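Local coordinates for extracellular solute-binding protein family 1 (PDB 5CI5) that probably serves as the sugar-capturing component of an ABC transporter, holding alpha-D-tagatose in its cleft, at residues L81-L86 and L132-D137; T323-W328 and R342-K347. One frame throughout, in Å; residues are numbered along the deposited sequence.

Contact 1 (81-86 with 132-137) sits in the mixed sheet of one lobe and delivers three side chains, D85, Y135 and D137, to the bound tagatopyranose; contact 2 (323-328 with 342-347) joins two helix starts and packs against strand 128-138, farther from the centre of the chain. Their centres lie about 14 Å apart, and they touch directly. W328 of helix 325-335 brings its NE1 to 3.0 Å from W134 O of contact 1, and its CZ2 is 3.6 Å from Y135 CB, behind the sugar-binding ring. T323 adds a second junction through OG1, 3.5 Å from W134 CD1. The side chain of W328 is still about 10 Å from the sugar, so contact 2 backs the pocket wall without touching the ligand.

Contact 1: residues L81-L86 and L132-D137; sequences LAFADL and LPWYTD. With T6T (alpha-D-tagatopyranose), chain C.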
# COMPACT_ATOMS: atom_id res chain seq x y z
N LEU A 81 7.51 -12.20 15.46
CA LEU A 81 7.48 -11.96 14.02
C LEU A 81 6.38 -10.96 13.75
O LEU A 81 5.29 -11.11 14.29
CB LEU A 81 7.23 -13.26 13.24
CG LEU A 81 7.47 -13.19 11.73
CD1 LEU A 81 8.92 -12.96 11.39
CD2 LEU A 81 6.96 -14.50 11.08
N ALA A 82 6.66 -9.90 12.99
CA ALA A 82 5.70 -8.81 12.78
C ALA A 82 5.66 -8.39 11.33
O ALA A 82 6.69 -8.32 10.68
CB ALA A 82 6.04 -7.57 13.63
N PHE A 83 4.46 -8.11 10.86
CA PHE A 83 4.28 -7.39 9.61
C PHE A 83 4.84 -5.98 9.74
O PHE A 83 4.62 -5.31 10.75
CB PHE A 83 2.79 -7.33 9.26
CG PHE A 83 2.34 -8.43 8.33
CD1 PHE A 83 2.53 -9.77 8.65
CD2 PHE A 83 1.71 -8.11 7.14
CE1 PHE A 83 2.13 -10.77 7.78
CE2 PHE A 83 1.31 -9.09 6.27
CZ PHE A 83 1.52 -10.43 6.58
N ALA A 84 5.53 -5.53 8.70
CA ALA A 84 6.03 -4.15 8.64
C ALA A 84 5.87 -3.68 7.20
O ALA A 84 6.22 -4.39 6.25
CB ALA A 84 7.47 -4.05 9.11
N ASP A 85 5.34 -2.48 7.04
CA ASP A 85 5.08 -1.89 5.71
C ASP A 85 6.39 -1.70 4.93
O ASP A 85 7.38 -1.21 5.44
CB ASP A 85 4.34 -0.56 5.92
CG ASP A 85 3.60 -0.10 4.71
OD1 ASP A 85 4.10 -0.24 3.57
OD2 ASP A 85 2.48 0.44 4.91
N LEU A 86 6.38 -2.11 3.66
CA LEU A 86 7.51 -1.85 2.78
C LEU A 86 7.74 -0.35 2.58
O LEU A 86 8.83 0.06 2.14
CB LEU A 86 7.30 -2.55 1.44
CG LEU A 86 7.26 -4.09 1.47
CD1 LEU A 86 7.22 -4.59 0.03
CD2 LEU A 86 8.44 -4.70 2.23
N LEU A 132 11.79 -9.64 5.42
CA LEU A 132 11.51 -10.57 4.31
C LEU A 132 10.19 -10.15 3.67
O LEU A 132 9.15 -10.35 4.26
CB LEU A 132 11.41 -12.02 4.81
CG LEU A 132 10.97 -13.05 3.77
CD1 LEU A 132 11.77 -12.91 2.46
CD2 LEU A 132 11.09 -14.44 4.37
N PRO A 133 10.25 -9.54 2.47
CA PRO A 133 8.98 -9.16 1.80
C PRO A 133 8.07 -10.37 1.64
O PRO A 133 8.51 -11.39 1.09
CB PRO A 133 9.46 -8.61 0.45
CG PRO A 133 10.83 -8.09 0.75
CD PRO A 133 11.42 -9.14 1.67
N TRP A 134 6.84 -10.26 2.11
CA TRP A 134 5.87 -11.36 2.06
C TRP A 134 4.79 -11.15 0.97
O TRP A 134 4.50 -12.08 0.22
CB TRP A 134 5.20 -11.55 3.43
CG TRP A 134 4.28 -12.73 3.41
CD1 TRP A 134 4.66 -14.06 3.47
CD2 TRP A 134 2.86 -12.73 3.23
NE1 TRP A 134 3.55 -14.87 3.37
CE2 TRP A 134 2.44 -14.08 3.22
CE3 TRP A 134 1.89 -11.72 3.09
CZ2 TRP A 134 1.10 -14.46 3.06
CZ3 TRP A 134 0.55 -12.10 2.94
CH2 TRP A 134 0.17 -13.46 2.94
N TYR A 135 4.16 -9.97 0.92
CA TYR A 135 3.37 -9.64 -0.26
C TYR A 135 3.72 -8.25 -0.73
O TYR A 135 4.28 -7.45 0.01
CB TYR A 135 1.86 -9.76 -0.01
CG TYR A 135 1.06 -8.57 0.51
CD1 TYR A 135 0.75 -7.50 -0.32
CD2 TYR A 135 0.52 -8.57 1.79
CE1 TYR A 135 -0.04 -6.45 0.14
CE2 TYR A 135 -0.28 -7.53 2.26
CZ TYR A 135 -0.56 -6.48 1.42
OH TYR A 135 -1.38 -5.48 1.93
N THR A 136 3.45 -8.03 -2.01
CA THR A 136 3.71 -6.74 -2.60
C THR A 136 2.53 -6.32 -3.49
O THR A 136 1.51 -7.03 -3.59
CB THR A 136 5.04 -6.77 -3.39
OG1 THR A 136 5.42 -5.44 -3.78
CG2 THR A 136 5.00 -7.69 -4.62
N ASP A 137 2.67 -5.14 -4.08
CA ASP A 137 1.64 -4.54 -4.89
C ASP A 137 2.20 -3.32 -5.60
O ASP A 137 3.33 -2.89 -5.34
CB ASP A 137 0.42 -4.13 -4.02
CG ASP A 137 0.76 -3.06 -2.96
OD1 ASP A 137 1.31 -2.01 -3.33
OD2 ASP A 137 0.46 -3.27 -1.74
O3 T6T C . 0.49 -0.99 -0.32
C3 T6T C . 0.38 -1.47 1.02
C4 T6T C . 1.22 -0.58 1.93
O4 T6T C . 2.56 -0.50 1.44
C5 T6T C . 0.58 0.79 1.98
O5 T6T C . 1.32 1.66 2.83
C6 T6T C . -0.87 0.68 2.43
O6 T6T C . -1.59 -0.16 1.52
C2 T6T C . -1.06 -1.49 1.43
O2 T6T C . -1.19 -2.14 2.70
C1 T6T C . -1.93 -2.24 0.40
O1 T6T C . -1.50 -3.53 0.15
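F83 and W134 meet at an oblique tilt between two strands that are not neighbours in the sheet. The phenyl CZ reaches W134 CE3 at 3.7 Å, with the ring planes 57° apart and the six-membered ring centroids 5.7 Å apart. With CG anti to the backbone N (chi1 -176°), the indole of W134 brings CE3 against F83; its NE1 is hydrogen-bonded to L322 O. Further along, L86 CD2 packs on P133 CG, while L86 CD1 approaches Y135 O at 4.1 Å.

Beyond this apolar layer the strands turn polar and face the sugar. D85 spreads its carboxylate across two hydroxyls: tagatose O4 donates to OD1 at 2.6 Å and O5 to OD2 at 2.7 Å. From the other strand, D137 receives both O3 and O1 on the single atom OD2, each at 2.7 Å. Y135 OH and sugar O1 are hydrogen-bonded at 2.6 Å, O1 lying at the edge of the tyrosine ring. W134 and Y135 both face W301 of strand 298-304, a classic beta bulge. Q32, R139, G300, W301 and R370 complete the hydrogen bonding of the sugar, as expected for the ligand cleft of a family 1 solute-binding protein.

Contact 2: residues T323-W328 and R342-K347; sequences TSFDVW and RMDVCK
R342 reaches from the N-cap position of helix 343-348 to the turn that precedes helix 325-335. Its CB points toward that turn, and CG continues beside the backbone N. CD then passes 3.3 Å from T323 O, and the bend at chi3 (70°) brings the guanidinium against the first turn of helix 325-335, where F325 N lies over one of its faces. NE donates to D344 OD1 while NH2 donates to D344 OD2 at 2.9 Å, a side-on, two-nitrogen salt bridge that uses the syn lone pair of each oxygen. NH1 takes T323 O at 3.0 Å, nearly straight (166°) and in the carbonyl plane; it also forms a salt bridge with E110.

Two successive helices, 325-335 and 343-348, linked by the short strand 339-340, thus have their N-terminal ends side by side. S324 OG weakly caps V327 N and is also hydrogen-bonded to Y321 O. With R342 replaced by an alanine, D344 and E110 would probably both lose their positive partner and T323 O this donor.

The F325 ring crosses D344 obliquely, its plane 65° from the carboxylate, with D344 OD1 at the ring edge and in its plane. F325 CD1 also sits 3.6 Å from V345 CG2. The same methyl packs on W328 CB at 3.9 Å.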
# COMPACT_ATOMS: atom_id res chain seq x y z
N THR A 323 6.63 -17.69 3.53
CA THR A 323 7.08 -17.17 2.26
C THR A 323 7.58 -18.30 1.36
O THR A 323 8.35 -18.06 0.44
CB THR A 323 8.18 -16.09 2.46
OG1 THR A 323 7.88 -15.32 3.63
CG2 THR A 323 8.24 -15.17 1.28
N SER A 324 7.11 -19.53 1.62
CA SER A 324 7.44 -20.68 0.79
C SER A 324 6.55 -20.76 -0.45
O SER A 324 5.47 -20.18 -0.52
CB SER A 324 7.32 -21.99 1.57
OG SER A 324 5.96 -22.24 1.90
N PHE A 325 7.04 -21.49 -1.44
CA PHE A 325 6.32 -21.68 -2.68
C PHE A 325 4.94 -22.29 -2.43
O PHE A 325 3.94 -21.79 -2.92
CB PHE A 325 7.16 -22.56 -3.61
CG PHE A 325 6.54 -22.81 -4.95
CD1 PHE A 325 6.59 -21.86 -5.95
CD2 PHE A 325 5.90 -24.00 -5.20
CE1 PHE A 325 6.01 -22.10 -7.19
CE2 PHE A 325 5.32 -24.24 -6.43
CZ PHE A 325 5.39 -23.28 -7.43
N ASP A 326 4.87 -23.39 -1.67
CA ASP A 326 3.59 -24.09 -1.51
C ASP A 326 2.55 -23.20 -0.84
O ASP A 326 1.39 -23.19 -1.25
CB ASP A 326 3.75 -25.38 -0.71
CG ASP A 326 4.48 -26.46 -1.49
OD1 ASP A 326 4.53 -26.37 -2.73
OD2 ASP A 326 4.96 -27.43 -0.86
N VAL A 327 2.97 -22.45 0.18
CA VAL A 327 2.04 -21.59 0.92
C VAL A 327 1.52 -20.49 0.01
O VAL A 327 0.32 -20.24 -0.02
CB VAL A 327 2.71 -21.00 2.19
CG1 VAL A 327 1.88 -19.88 2.79
CG2 VAL A 327 2.92 -22.10 3.22
N TRP A 328 2.41 -19.86 -0.75
CA TRP A 328 1.96 -18.75 -1.58
C TRP A 328 1.16 -19.25 -2.78
O TRP A 328 0.23 -18.58 -3.19
CB TRP A 328 3.13 -17.87 -2.02
CG TRP A 328 3.09 -16.58 -1.28
CD1 TRP A 328 3.90 -16.20 -0.24
CD2 TRP A 328 2.15 -15.52 -1.47
NE1 TRP A 328 3.54 -14.95 0.21
CE2 TRP A 328 2.47 -14.51 -0.53
CE3 TRP A 328 1.09 -15.30 -2.34
CZ2 TRP A 328 1.76 -13.31 -0.45
CZ3 TRP A 328 0.40 -14.11 -2.27
CH2 TRP A 328 0.72 -13.14 -1.31
N ARG A 342 7.28 -13.65 -4.34
CA ARG A 342 8.03 -14.68 -5.09
C ARG A 342 7.69 -14.67 -6.59
O ARG A 342 6.53 -14.82 -6.97
CB ARG A 342 7.74 -16.07 -4.55
CG ARG A 342 8.16 -16.37 -3.11
CD ARG A 342 7.78 -17.80 -2.75
NE ARG A 342 8.65 -18.73 -3.50
CZ ARG A 342 9.66 -19.42 -3.01
NH1 ARG A 342 9.99 -19.38 -1.72
NH2 ARG A 342 10.37 -20.19 -3.83
N MSE A 343 8.73 -14.58 -7.41
CA MSE A 343 8.61 -14.58 -8.86
C MSE A 343 8.04 -15.91 -9.35
O MSE A 343 7.13 -15.92 -10.18
CB MSE A 343 9.95 -14.32 -9.52
CG MSE A 343 10.41 -12.91 -9.35
SE MSE A 343 11.94 -12.48 -10.44
CE MSE A 343 13.26 -13.45 -9.42
N ASP A 344 8.55 -17.02 -8.82
CA ASP A 344 8.10 -18.33 -9.31
C ASP A 344 6.59 -18.51 -9.08
O ASP A 344 5.91 -19.01 -9.97
CB ASP A 344 8.91 -19.49 -8.72
CG ASP A 344 9.03 -19.47 -7.19
OD1 ASP A 344 8.38 -18.66 -6.49
OD2 ASP A 344 9.80 -20.34 -6.69
N VAL A 345 6.04 -18.07 -7.95
CA VAL A 345 4.59 -18.16 -7.75
C VAL A 345 3.82 -17.26 -8.72
O VAL A 345 2.76 -17.66 -9.25
CB VAL A 345 4.22 -17.81 -6.30
CG1 VAL A 345 2.74 -17.82 -6.10
CG2 VAL A 345 4.87 -18.80 -5.35
N CYS A 346 4.31 -16.04 -8.92
CA CYS A 346 3.67 -15.13 -9.86
C CYS A 346 3.60 -15.74 -11.26
O CYS A 346 2.61 -15.58 -11.96
CB CYS A 346 4.41 -13.81 -9.91
SG CYS A 346 4.18 -12.75 -8.43
N LYS A 347 4.66 -16.45 -11.63
CA LYS A 347 4.83 -16.93 -13.00
C LYS A 347 4.12 -18.26 -13.20
O LYS A 347 3.64 -18.56 -14.30
CB LYS A 347 6.31 -17.08 -13.34
CG LYS A 347 7.08 -15.76 -13.40
CD LYS A 347 8.56 -16.00 -13.34
CE LYS A 347 9.35 -14.69 -13.28
NZ LYS A 347 10.82 -14.98 -13.20